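Local coordinates for RND efflux system, outer membrane lipoprotein, NodT family (Burkholderia mallei, PDB 6U94), which probably serves as the outer-membrane channel component of an RND efflux system, through which exported compounds leave the cell, at residues 390-395 with 435-440; 265-270 with 443-448; 397-402 with 431-436. All coordinates share one frame; numbering follows the deposited sequence.

Contact 1: 390-395 with 435-440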
ATOM      1  N   ARG A 390      -4.057  -3.265 -13.629  1.00 62.85           N
ATOM      2  CA  ARG A 390      -5.110  -3.536 -14.600  1.00 71.70           C
ATOM      3  C   ARG A 390      -6.204  -2.479 -14.526  1.00 70.27           C
ATOM      4  O   ARG A 390      -6.677  -1.990 -15.558  1.00 66.91           O
ATOM      5  CB  ARG A 390      -5.699  -4.927 -14.359  1.00 76.16           C
ATOM      6  CG  ARG A 390      -5.370  -5.952 -15.429  1.00 80.41           C
ATOM      7  CD  ARG A 390      -5.325  -7.347 -14.830  1.00 84.64           C
ATOM      8  NE  ARG A 390      -6.478  -7.610 -13.975  1.00 88.51           N
ATOM      9  CZ  ARG A 390      -6.465  -8.451 -12.945  1.00 90.13           C
ATOM     10  NH1 ARG A 390      -5.355  -9.109 -12.636  1.00 79.84           N
ATOM     11  NH2 ARG A 390      -7.560  -8.628 -12.218  1.00 95.26           N
ATOM     12  N   GLU A 391      -6.608  -2.106 -13.309  1.00 67.32           N
ATOM     13  CA  GLU A 391      -7.659  -1.107 -13.148  1.00 68.78           C
ATOM     14  C   GLU A 391      -7.217   0.261 -13.651  1.00 70.23           C
ATOM     15  O   GLU A 391      -8.033   1.023 -14.188  1.00 72.96           O
ATOM     16  CB  GLU A 391      -8.087  -1.025 -11.686  1.00 70.41           C
ATOM     17  CG  GLU A 391      -9.187  -2.004 -11.317  1.00 81.11           C
ATOM     18  CD  GLU A 391     -10.458  -1.773 -12.118  1.00 92.28           C
ATOM     19  OE1 GLU A 391     -10.792  -0.598 -12.386  1.00 96.53           O
ATOM     20  OE2 GLU A 391     -11.123  -2.766 -12.482  1.00 96.95           O
ATOM     21  N   VAL A 392      -5.936   0.593 -13.480  1.00 61.13           N
ATOM     22  CA  VAL A 392      -5.426   1.866 -13.981  1.00 59.02           C
ATOM     23  C   VAL A 392      -5.573   1.939 -15.499  1.00 61.05           C
ATOM     24  O   VAL A 392      -6.068   2.933 -16.046  1.00 59.77           O
ATOM     25  CB  VAL A 392      -3.962   2.063 -13.546  1.00 55.42           C
ATOM     26  CG1 VAL A 392      -3.344   3.245 -14.269  1.00 54.16           C
ATOM     27  CG2 VAL A 392      -3.876   2.263 -12.039  1.00 45.94           C
ATOM     28  N   LYS A 393      -5.148   0.883 -16.201  1.00 62.65           N
ATOM     29  CA  LYS A 393      -5.238   0.880 -17.660  1.00 73.08           C
ATOM     30  C   LYS A 393      -6.688   0.896 -18.128  1.00 74.39           C
ATOM     31  O   LYS A 393      -7.018   1.557 -19.120  1.00 81.20           O
ATOM     32  CB  LYS A 393      -4.496  -0.330 -18.227  1.00 76.99           C
ATOM     33  CG  LYS A 393      -2.984  -0.211 -18.127  1.00 83.88           C
ATOM     34  CD  LYS A 393      -2.308  -1.562 -18.281  1.00 91.08           C
ATOM     35  CE  LYS A 393      -0.797  -1.454 -18.129  1.00 94.67           C
ATOM     36  NZ  LYS A 393      -0.158  -0.807 -19.309  1.00 97.95           N
ATOM     37  N   ALA A 394      -7.567   0.176 -17.429  1.00 71.20           N
ATOM     38  CA  ALA A 394      -8.983   0.213 -17.776  1.00 67.91           C
ATOM     39  C   ALA A 394      -9.566   1.602 -17.552  1.00 72.03           C
ATOM     40  O   ALA A 394     -10.329   2.107 -18.385  1.00 76.73           O
ATOM     41  CB  ALA A 394      -9.751  -0.829 -16.967  1.00 62.80           C
ATOM     42  N   GLN A 395      -9.209   2.237 -16.434  1.00 67.41           N
ATOM     43  CA  GLN A 395      -9.720   3.570 -16.147  1.00 67.41           C
ATOM     44  C   GLN A 395      -9.200   4.596 -17.146  1.00 68.36           C
ATOM     45  O   GLN A 395      -9.891   5.575 -17.444  1.00 70.32           O
ATOM     46  CB  GLN A 395      -9.348   3.974 -14.719  1.00 67.01           C
ATOM     47  CG  GLN A 395     -10.212   5.072 -14.126  1.00 69.67           C
ATOM     48  CD  GLN A 395     -11.620   4.602 -13.796  1.00 71.90           C
ATOM     49  OE1 GLN A 395     -12.530   5.411 -13.622  1.00 75.24           O
ATOM     50  NE2 GLN A 395     -11.802   3.288 -13.699  1.00 69.72           N
ATOM     51  N   GLN A 435     -11.018  11.119 -11.072  1.00 67.52           N
ATOM     52  CA  GLN A 435     -10.703  10.951  -9.659  1.00 70.40           C
ATOM     53  C   GLN A 435     -10.341   9.505  -9.349  1.00 71.36           C
ATOM     54  O   GLN A 435      -9.379   9.245  -8.620  1.00 66.18           O
ATOM     55  CB  GLN A 435     -11.880  11.407  -8.801  1.00 71.69           C
ATOM     56  CG  GLN A 435     -12.196  12.888  -8.919  1.00 71.95           C
ATOM     57  CD  GLN A 435     -13.527  13.251  -8.291  1.00 77.44           C
ATOM     58  OE1 GLN A 435     -14.514  13.478  -8.993  1.00 83.53           O
ATOM     59  NE2 GLN A 435     -13.562  13.312  -6.964  1.00 75.66           N
ATOM     60  N   LEU A 436     -11.091   8.551  -9.909  1.00 72.10           N
ATOM     61  CA  LEU A 436     -10.803   7.143  -9.662  1.00 67.57           C
ATOM     62  C   LEU A 436      -9.426   6.747 -10.171  1.00 67.72           C
ATOM     63  O   LEU A 436      -8.785   5.867  -9.590  1.00 67.39           O
ATOM     64  CB  LEU A 436     -11.870   6.261 -10.310  1.00 69.20           C
ATOM     65  CG  LEU A 436     -12.926   5.674  -9.376  1.00 72.04           C
ATOM     66  CD1 LEU A 436     -13.688   4.556 -10.067  1.00 72.39           C
ATOM     67  CD2 LEU A 436     -12.278   5.178  -8.092  1.00 70.39           C
ATOM     68  N   LEU A 437      -8.960   7.370 -11.257  1.00 65.70           N
ATOM     69  CA  LEU A 437      -7.647   7.028 -11.793  1.00 61.06           C
ATOM     70  C   LEU A 437      -6.541   7.329 -10.787  1.00 62.39           C
ATOM     71  O   LEU A 437      -5.601   6.540 -10.633  1.00 57.95           O
ATOM     72  CB  LEU A 437      -7.400   7.783 -13.099  1.00 58.86           C
ATOM     73  CG  LEU A 437      -6.017   7.612 -13.728  1.00 58.93           C
ATOM     74  CD1 LEU A 437      -5.731   6.147 -14.009  1.00 48.83           C
ATOM     75  CD2 LEU A 437      -5.904   8.437 -15.008  1.00 58.67           C
ATOM     76  N   VAL A 438      -6.632   8.471 -10.101  1.00 58.70           N
ATOM     77  CA  VAL A 438      -5.616   8.831  -9.118  1.00 61.26           C
ATOM     78  C   VAL A 438      -5.615   7.832  -7.968  1.00 63.15           C
ATOM     79  O   VAL A 438      -4.559   7.351  -7.545  1.00 63.03           O
ATOM     80  CB  VAL A 438      -5.837  10.269  -8.614  1.00 60.06           C
ATOM     81  CG1 VAL A 438      -4.837  10.607  -7.522  1.00 59.14           C
ATOM     82  CG2 VAL A 438      -5.721  11.258  -9.760  1.00 58.77           C
ATOM     83  N   THR A 439      -6.803   7.494  -7.458  1.00 66.24           N
ATOM     84  CA  THR A 439      -6.890   6.557  -6.341  1.00 70.04           C
ATOM     85  C   THR A 439      -6.358   5.183  -6.728  1.00 67.72           C
ATOM     86  O   THR A 439      -5.719   4.506  -5.914  1.00 75.32           O
ATOM     87  CB  THR A 439      -8.334   6.448  -5.853  1.00 78.40           C
ATOM     88  OG1 THR A 439      -9.091   5.661  -6.778  1.00 91.16           O
ATOM     89  CG2 THR A 439      -8.968   7.828  -5.743  1.00 77.36           C
ATOM     90  N   TYR A 440      -6.611   4.752  -7.966  1.00 60.89           N
ATOM     91  CA  TYR A 440      -6.090   3.470  -8.427  1.00 61.53           C
ATOM     92  C   TYR A 440      -4.579   3.506  -8.607  1.00 59.30           C
ATOM     93  O   TYR A 440      -3.906   2.489  -8.394  1.00 56.18           O
ATOM     94  CB  TYR A 440      -6.758   3.065  -9.740  1.00 68.25           C
ATOM     95  CG  TYR A 440      -8.163   2.521  -9.603  1.00 77.69           C
ATOM     96  CD1 TYR A 440      -8.561   1.839  -8.461  1.00 77.72           C
ATOM     97  CD2 TYR A 440      -9.093   2.685 -10.627  1.00 86.39           C
ATOM     98  CE1 TYR A 440      -9.846   1.337  -8.340  1.00 84.54           C
ATOM     99  CE2 TYR A 440     -10.376   2.187 -10.515  1.00 90.78           C
ATOM    100  CZ  TYR A 440     -10.748   1.515  -9.372  1.00 94.15           C
ATOM    101  OH  TYR A 440     -12.028   1.021  -9.265  1.00102.83           O
TER

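Contact 2: 265-270 with 443-448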
ATOM      1  N   ALA A 265       8.614   8.934 -11.298  1.00 94.56           N
ATOM      2  CA  ALA A 265       8.833   7.720 -10.523  1.00 90.50           C
ATOM      3  C   ALA A 265       9.436   8.075  -9.169  1.00 88.03           C
ATOM      4  O   ALA A 265      10.500   8.698  -9.101  1.00 90.91           O
ATOM      5  CB  ALA A 265       9.746   6.754 -11.277  1.00 90.98           C
ATOM      6  N   LEU A 266       8.752   7.677  -8.096  1.00 81.80           N
ATOM      7  CA  LEU A 266       9.265   7.834  -6.742  1.00 78.25           C
ATOM      8  C   LEU A 266       9.713   6.525  -6.114  1.00 70.77           C
ATOM      9  O   LEU A 266      10.649   6.530  -5.313  1.00 71.34           O
ATOM     10  CB  LEU A 266       8.209   8.482  -5.838  1.00 79.15           C
ATOM     11  CG  LEU A 266       7.838   9.935  -6.151  1.00 82.81           C
ATOM     12  CD1 LEU A 266       6.650  10.009  -7.098  1.00 83.67           C
ATOM     13  CD2 LEU A 266       7.561  10.699  -4.869  1.00 84.95           C
ATOM     14  N   LEU A 267       9.070   5.414  -6.455  1.00 67.64           N
ATOM     15  CA  LEU A 267       9.489   4.091  -6.023  1.00 64.55           C
ATOM     16  C   LEU A 267      10.259   3.402  -7.141  1.00 68.57           C
ATOM     17  O   LEU A 267       9.975   3.596  -8.325  1.00 74.74           O
ATOM     18  CB  LEU A 267       8.287   3.232  -5.622  1.00 63.45           C
ATOM     19  CG  LEU A 267       7.334   3.793  -4.567  1.00 64.19           C
ATOM     20  CD1 LEU A 267       6.306   2.743  -4.173  1.00 60.48           C
ATOM     21  CD2 LEU A 267       8.112   4.274  -3.353  1.00 62.50           C
ATOM     22  N   ALA A 268      11.242   2.599  -6.753  1.00 68.08           N
ATOM     23  CA  ALA A 268      11.940   1.762  -7.712  1.00 66.97           C
ATOM     24  C   ALA A 268      11.182   0.456  -7.905  1.00 69.79           C
ATOM     25  O   ALA A 268      10.536  -0.055  -6.985  1.00 68.17           O
ATOM     26  CB  ALA A 268      13.370   1.480  -7.246  1.00 65.19           C
ATOM     27  N   GLU A 269      11.251  -0.074  -9.122  1.00 69.33           N
ATOM     28  CA  GLU A 269      10.589  -1.333  -9.420  1.00 70.14           C
ATOM     29  C   GLU A 269      11.342  -2.495  -8.781  1.00 71.03           C
ATOM     30  O   GLU A 269      12.567  -2.471  -8.641  1.00 71.95           O
ATOM     31  CB  GLU A 269      10.484  -1.537 -10.931  1.00 76.94           C
ATOM     32  CG  GLU A 269       9.636  -2.729 -11.345  1.00 78.81           C
ATOM     33  CD  GLU A 269       8.259  -2.707 -10.714  1.00 77.20           C
ATOM     34  OE1 GLU A 269       8.074  -3.348  -9.654  1.00 75.80           O
ATOM     35  OE2 GLU A 269       7.363  -2.038 -11.273  1.00 74.60           O
ATOM     36  N   PHE A 270      10.591  -3.510  -8.379  1.00 70.36           N
ATOM     37  CA  PHE A 270      11.197  -4.688  -7.782  1.00 63.05           C
ATOM     38  C   PHE A 270      12.041  -5.419  -8.821  1.00 67.65           C
ATOM     39  O   PHE A 270      11.575  -5.638  -9.949  1.00 70.52           O
ATOM     40  CB  PHE A 270      10.123  -5.615  -7.221  1.00 54.82           C
ATOM     41  CG  PHE A 270       9.380  -5.035  -6.056  1.00 55.49           C
ATOM     42  CD1 PHE A 270       9.948  -5.028  -4.787  1.00 56.12           C
ATOM     43  CD2 PHE A 270       8.118  -4.497  -6.224  1.00 56.13           C
ATOM     44  CE1 PHE A 270       9.263  -4.490  -3.708  1.00 56.08           C
ATOM     45  CE2 PHE A 270       7.428  -3.961  -5.154  1.00 58.39           C
ATOM     46  CZ  PHE A 270       8.000  -3.957  -3.892  1.00 56.34           C
ATOM     47  N   ALA A 443      -3.163   3.225  -5.033  1.00 61.02           N
ATOM     48  CA  ALA A 443      -3.266   1.862  -4.529  1.00 56.11           C
ATOM     49  C   ALA A 443      -2.145   0.989  -5.077  1.00 60.95           C
ATOM     50  O   ALA A 443      -1.597   0.144  -4.356  1.00 54.91           O
ATOM     51  CB  ALA A 443      -4.632   1.274  -4.881  1.00 51.53           C
ATOM     52  N   GLY A 444      -1.790   1.178  -6.350  1.00 58.18           N
ATOM     53  CA  GLY A 444      -0.660   0.450  -6.905  1.00 56.26           C
ATOM     54  C   GLY A 444       0.641   0.771  -6.196  1.00 63.34           C
ATOM     55  O   GLY A 444       1.445  -0.122  -5.916  1.00 66.84           O
ATOM     56  N   LEU A 445       0.865   2.051  -5.892  1.00 62.87           N
ATOM     57  CA  LEU A 445       2.049   2.435  -5.131  1.00 61.04           C
ATOM     58  C   LEU A 445       1.989   1.873  -3.718  1.00 59.62           C
ATOM     59  O   LEU A 445       2.970   1.305  -3.220  1.00 56.81           O
ATOM     60  CB  LEU A 445       2.179   3.957  -5.099  1.00 62.24           C
ATOM     61  CG  LEU A 445       2.307   4.647  -6.458  1.00 58.62           C
ATOM     62  CD1 LEU A 445       2.374   6.156  -6.290  1.00 57.51           C
ATOM     63  CD2 LEU A 445       3.530   4.129  -7.198  1.00 55.59           C
ATOM     64  N   THR A 446       0.834   2.016  -3.060  1.00 59.49           N
ATOM     65  CA  THR A 446       0.668   1.507  -1.704  1.00 61.42           C
ATOM     66  C   THR A 446       0.976   0.017  -1.628  1.00 63.19           C
ATOM     67  O   THR A 446       1.628  -0.442  -0.682  1.00 66.36           O
ATOM     68  CB  THR A 446      -0.753   1.787  -1.213  1.00 57.60           C
ATOM     69  OG1 THR A 446      -0.934   3.197  -1.045  1.00 63.53           O
ATOM     70  CG2 THR A 446      -1.024   1.082   0.117  1.00 48.12           C
ATOM     71  N   SER A 447       0.524  -0.753  -2.618  1.00 54.60           N
ATOM     72  CA  SER A 447       0.751  -2.192  -2.586  1.00 56.26           C
ATOM     73  C   SER A 447       2.218  -2.539  -2.811  1.00 55.23           C
ATOM     74  O   SER A 447       2.670  -3.601  -2.370  1.00 55.38           O
ATOM     75  CB  SER A 447      -0.124  -2.891  -3.625  1.00 58.05           C
ATOM     76  OG  SER A 447       0.586  -3.074  -4.831  1.00 65.86           O
ATOM     77  N   ARG A 448       2.969  -1.677  -3.501  1.00 50.41           N
ATOM     78  CA  ARG A 448       4.408  -1.890  -3.617  1.00 50.74           C
ATOM     79  C   ARG A 448       5.098  -1.626  -2.286  1.00 57.70           C
ATOM     80  O   ARG A 448       6.060  -2.317  -1.926  1.00 54.66           O
ATOM     81  CB  ARG A 448       4.986  -0.996  -4.714  1.00 55.83           C
ATOM     82  CG  ARG A 448       4.432  -1.303  -6.101  1.00 59.86           C
ATOM     83  CD  ARG A 448       4.582  -0.129  -7.052  1.00 64.02           C
ATOM     84  NE  ARG A 448       5.974   0.142  -7.394  1.00 65.69           N
ATOM     85  CZ  ARG A 448       6.348   0.885  -8.432  1.00 67.19           C
ATOM     86  NH1 ARG A 448       5.432   1.423  -9.227  1.00 67.22           N
ATOM     87  NH2 ARG A 448       7.635   1.085  -8.681  1.00 66.12           N
TER

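Contact 3: 397-402 with 431-436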
ATOM      1  N   ALA A 397      -8.457   4.025 -20.431  1.00 67.67           N
ATOM      2  CA  ALA A 397      -9.216   3.875 -21.667  1.00 73.51           C
ATOM      3  C   ALA A 397     -10.646   4.366 -21.494  1.00 73.20           C
ATOM      4  O   ALA A 397     -11.247   4.879 -22.446  1.00 78.67           O
ATOM      5  CB  ALA A 397      -9.202   2.415 -22.124  1.00 58.81           C
ATOM      6  N   MET A 398     -11.203   4.226 -20.289  1.00 77.85           N
ATOM      7  CA  MET A 398     -12.530   4.773 -20.023  1.00 81.90           C
ATOM      8  C   MET A 398     -12.510   6.294 -20.072  1.00 80.75           C
ATOM      9  O   MET A 398     -13.402   6.918 -20.662  1.00 82.16           O
ATOM     10  CB  MET A 398     -13.034   4.279 -18.667  1.00 88.14           C
ATOM     11  CG  MET A 398     -14.545   4.197 -18.549  1.00 96.50           C
ATOM     12  SD  MET A 398     -15.074   3.490 -16.974  1.00105.15           S
ATOM     13  CE  MET A 398     -14.712   4.839 -15.858  1.00103.10           C
ATOM     14  N   ILE A 399     -11.489   6.907 -19.469  1.00 75.87           N
ATOM     15  CA  ILE A 399     -11.332   8.358 -19.535  1.00 72.25           C
ATOM     16  C   ILE A 399     -11.102   8.804 -20.972  1.00 72.62           C
ATOM     17  O   ILE A 399     -11.510   9.906 -21.363  1.00 77.93           O
ATOM     18  CB  ILE A 399     -10.184   8.805 -18.602  1.00 69.11           C
ATOM     19  CG1 ILE A 399     -10.597   8.627 -17.140  1.00 65.28           C
ATOM     20  CG2 ILE A 399      -9.777  10.251 -18.863  1.00 56.99           C
ATOM     21  CD1 ILE A 399      -9.446   8.770 -16.157  1.00 68.34           C
ATOM     22  N   ARG A 400     -10.476   7.953 -21.790  1.00 72.26           N
ATOM     23  CA  ARG A 400     -10.249   8.305 -23.188  1.00 76.08           C
ATOM     24  C   ARG A 400     -11.562   8.379 -23.962  1.00 74.14           C
ATOM     25  O   ARG A 400     -11.745   9.268 -24.801  1.00 76.16           O
ATOM     26  CB  ARG A 400      -9.299   7.297 -23.835  1.00 80.02           C
ATOM     27  CG  ARG A 400      -8.702   7.767 -25.148  1.00 87.89           C
ATOM     28  CD  ARG A 400      -7.699   6.764 -25.707  1.00 94.42           C
ATOM     29  NE  ARG A 400      -6.970   6.065 -24.652  1.00 95.86           N
ATOM     30  CZ  ARG A 400      -6.980   4.746 -24.486  1.00 96.19           C
ATOM     31  NH1 ARG A 400      -7.669   3.977 -25.320  1.00 99.26           N
ATOM     32  NH2 ARG A 400      -6.293   4.194 -23.495  1.00 90.97           N
ATOM     33  N   ASP A 401     -12.491   7.457 -23.690  1.00 73.69           N
ATOM     34  CA  ASP A 401     -13.772   7.459 -24.389  1.00 73.14           C
ATOM     35  C   ASP A 401     -14.698   8.552 -23.868  1.00 74.83           C
ATOM     36  O   ASP A 401     -15.397   9.201 -24.655  1.00 77.25           O
ATOM     37  CB  ASP A 401     -14.446   6.092 -24.260  1.00 76.17           C
ATOM     38  CG  ASP A 401     -13.750   5.021 -25.075  1.00 86.36           C
ATOM     39  OD1 ASP A 401     -13.159   5.359 -26.121  1.00 91.06           O
ATOM     40  OD2 ASP A 401     -13.798   3.839 -24.672  1.00 91.17           O
ATOM     41  N   LEU A 402     -14.716   8.768 -22.549  1.00 75.46           N
ATOM     42  CA  LEU A 402     -15.570   9.807 -21.980  1.00 73.22           C
ATOM     43  C   LEU A 402     -15.128  11.192 -22.431  1.00 73.21           C
ATOM     44  O   LEU A 402     -15.965  12.073 -22.656  1.00 71.61           O
ATOM     45  CB  LEU A 402     -15.569   9.715 -20.455  1.00 71.46           C
ATOM     46  CG  LEU A 402     -16.150   8.434 -19.851  1.00 70.16           C
ATOM     47  CD1 LEU A 402     -15.815   8.341 -18.374  1.00 73.10           C
ATOM     48  CD2 LEU A 402     -17.652   8.373 -20.063  1.00 74.49           C
ATOM     49  N   PHE A 431     -15.383  13.400 -14.840  1.00 72.96           N
ATOM     50  CA  PHE A 431     -14.760  13.858 -13.604  1.00 74.27           C
ATOM     51  C   PHE A 431     -14.714  12.752 -12.556  1.00 76.63           C
ATOM     52  O   PHE A 431     -13.752  12.669 -11.784  1.00 77.34           O
ATOM     53  CB  PHE A 431     -15.509  15.083 -13.069  1.00 77.94           C
ATOM     54  CG  PHE A 431     -14.931  15.642 -11.806  1.00 83.24           C
ATOM     55  CD1 PHE A 431     -13.573  15.890 -11.700  1.00 85.92           C
ATOM     56  CD2 PHE A 431     -15.748  15.938 -10.726  1.00 85.64           C
ATOM     57  CE1 PHE A 431     -13.034  16.408 -10.533  1.00 84.27           C
ATOM     58  CE2 PHE A 431     -15.217  16.460  -9.558  1.00 86.01           C
ATOM     59  CZ  PHE A 431     -13.859  16.695  -9.463  1.00 84.97           C
ATOM     60  N   ALA A 432     -15.729  11.888 -12.521  1.00 76.68           N
ATOM     61  CA  ALA A 432     -15.695  10.763 -11.592  1.00 71.08           C
ATOM     62  C   ALA A 432     -14.612   9.766 -11.979  1.00 72.13           C
ATOM     63  O   ALA A 432     -13.934   9.202 -11.109  1.00 71.71           O
ATOM     64  CB  ALA A 432     -17.060  10.081 -11.538  1.00 71.25           C
ATOM     65  N   ALA A 433     -14.424   9.547 -13.282  1.00 69.60           N
ATOM     66  CA  ALA A 433     -13.414   8.597 -13.732  1.00 67.12           C
ATOM     67  C   ALA A 433     -12.005   9.132 -13.529  1.00 65.37           C
ATOM     68  O   ALA A 433     -11.081   8.354 -13.262  1.00 64.21           O
ATOM     69  CB  ALA A 433     -13.641   8.245 -15.201  1.00 64.22           C
ATOM     70  N   GLN A 434     -11.816  10.449 -13.654  1.00 63.12           N
ATOM     71  CA  GLN A 434     -10.491  11.027 -13.458  1.00 63.42           C
ATOM     72  C   GLN A 434     -10.068  10.954 -11.996  1.00 65.59           C
ATOM     73  O   GLN A 434      -8.885  10.758 -11.696  1.00 60.35           O
ATOM     74  CB  GLN A 434     -10.470  12.471 -13.955  1.00 65.25           C
ATOM     75  CG  GLN A 434     -10.674  12.614 -15.455  1.00 64.31           C
ATOM     76  CD  GLN A 434     -10.705  14.060 -15.902  1.00 68.89           C
ATOM     77  OE1 GLN A 434     -11.468  14.872 -15.374  1.00 69.31           O
ATOM     78  NE2 GLN A 434      -9.867  14.394 -16.877  1.00 71.09           N
ATOM     79  N   GLN A 435     -11.018  11.119 -11.072  1.00 67.52           N
ATOM     80  CA  GLN A 435     -10.703  10.951  -9.659  1.00 70.40           C
ATOM     81  C   GLN A 435     -10.341   9.505  -9.349  1.00 71.36           C
ATOM     82  O   GLN A 435      -9.379   9.245  -8.620  1.00 66.18           O
ATOM     83  CB  GLN A 435     -11.880  11.407  -8.801  1.00 71.69           C
ATOM     84  CG  GLN A 435     -12.196  12.888  -8.919  1.00 71.95           C
ATOM     85  CD  GLN A 435     -13.527  13.251  -8.291  1.00 77.44           C
ATOM     86  OE1 GLN A 435     -14.514  13.478  -8.993  1.00 83.53           O
ATOM     87  NE2 GLN A 435     -13.562  13.312  -6.964  1.00 75.66           N
ATOM     88  N   LEU A 436     -11.091   8.551  -9.909  1.00 72.10           N
ATOM     89  CA  LEU A 436     -10.803   7.143  -9.662  1.00 67.57           C
ATOM     90  C   LEU A 436      -9.426   6.747 -10.171  1.00 67.72           C
ATOM     91  O   LEU A 436      -8.785   5.867  -9.590  1.00 67.39           O
ATOM     92  CB  LEU A 436     -11.870   6.261 -10.310  1.00 69.20           C
ATOM     93  CG  LEU A 436     -12.926   5.674  -9.376  1.00 72.04           C
ATOM     94  CD1 LEU A 436     -13.688   4.556 -10.067  1.00 72.39           C
ATOM     95  CD2 LEU A 436     -12.278   5.178  -8.092  1.00 70.39           C
TER

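Contact 1: 390-395 with 435-440
Y440 presents one face of its ring to E391 and one edge to Q395, and with Q395 and L437 it forms the centre of the contact. E391 CB sits 4.0 Å from the centroid of the Y440 ring, almost on the ring normal, which makes a CH-pi contact. Its bent chain then carries E391 OE1 to 3.4 Å from Y440 CE2 at the rim. On the other face L436 CD2 of the same helix lies toward the rim, so aliphatic groups meet both faces. The Q395 amide comes to the ring edge with its plane turned 68° from the ring. Q395 CG stands anti to its backbone N (chi1 -159°), a course that takes the chain across to the partner helix, where Q395 CG lies 4.0 Å from L437 CB. Glutamine suits this place because its methylenes can pack on leucine while its amide lies beside the tyrosine edge. V392 closes the apolar side: V392 CG1 is 3.8 Å from L437 CD1, and V392 CG2 is 3.8 Å from Y440 CB. Q395 also touches A433, so it enters a hole framed by A433, L436, L437 and Y440. With the short axes at 160° and 9.2 Å apart, this knobs-into-holes packing is characteristic of an antiparallel coiled coil, as in the long helical hairpins of outer membrane factors.

Contact 2: 265-270 with 443-448
An irregular loop, 265-270, extended from L267 to F270, runs past helix 421-454, and R448 bridges from that helix to L267, A268, E269 and F270. A bend at chi3 (68°) points R448 NH2 at the loop backbone, roughly across its course. L267 CB lies over one face of the guanidinium, 3.8 Å from R448 NH2. E269 OE2 is over the opposite face, offset toward the rim, its carboxylate plane only 16° from that of the guanidinium. Since E269 OE2 is 4.1 Å from R448 NH2 and no N-H points at it, the attraction is one of charge alone. A268 O approaches the edge, 3.5 Å from R448 NH2, whereas R448 NE is buried with no polar partner in the model.

E269 OE1 accepts the backbone N-H of F270 (E269 OE1 to F270 N 2.8 Å, 149° at the hydrogen) and forms a salt bridge with R385, the strongest polar partner of E269. Near both R385 and R448, whose like charges are close, the carboxylate probably eases their repulsion. The branched L267 and the flat F270 pack on the helix's apolar surface, on the aliphatic stem of R448 and its backbone. L267 CD1 rests 3.8 Å from L445 O and 4.0 Å from R448 CB, while F270 brings its ring edge to the helix, with F270 CZ 3.2 Å from R448 O and F270 CE2 3.9 Å from R448 CB.

Behind the loop, L266 and L267 pack on L175 of helix 156-203, and backbone hydrogen bonds tie L266 to A54 and D55 and A268 to F52, whose ring also meets F270. R385 comes from helix 362-415, so the loop lies among three long helices and the N-terminal segment.

Contact 3: 397-402 with 431-436
M398, I399 and L402 of helix 362-415 converge on A433, the small residue at the middle of the opposing segment. Two residues earlier, F431 faces the other way and packs against L186 and T190 of helix 156-203, so this helix has apolar side chains on two flanks. A433 itself points at its partners. A433 CB is 3.6 Å from I399 CG1, 3.6 Å from M398 CE and 3.8 Å from L402 CD1. M398 reaches it from the exposed margin, its extended chain bending only at chi3 (73°) to lay the terminal methyl on the alanine, a job for which a long, flexible thioether is well suited. Because Q395 touches A433 as well, the alanine CB is a knob in a hole of Q395, M398, I399 and L402, the packing of an antiparallel coiled coil; the short axes run at 157°. The small side chain gives the three longer ones a common seat; I399 CA and A433 CA are 6.2 Å apart. I399 CG1 lies beside the backbone N (chi1 -70°), and its extended end carries I399 CD1 past the alanine to 3.4 Å from A433 O. The same methyl settles on the next residue, I399 CD1 lying 3.7 Å from Q434 CA and 4.1 Å from Q434 CG. Q434 CG offers the methyl an apolar methylene, and its side chain also touches L186 of helix 156-203.

In the fold
Contacts 1 and 3 join the same two antiparallel helices, 362-415 and 421-454, at successive levels, their centres about 8 Å apart; both lie at the surface, and they touch where L437 meets I399 and where Q395 meets A433. Contact 2 is partly buried, closer to the centre of the chain, and uses helix 421-454 further along, its centre about 15 Å from that of contact 1. The chemistry changes accordingly: contact 3 is almost wholly aliphatic around a small alanine, contact 1 adds an aromatic ring with polar neighbours, and contact 2 sets an arginine against loop backbone and a carboxylate, with R385 of helix 362-415 close by.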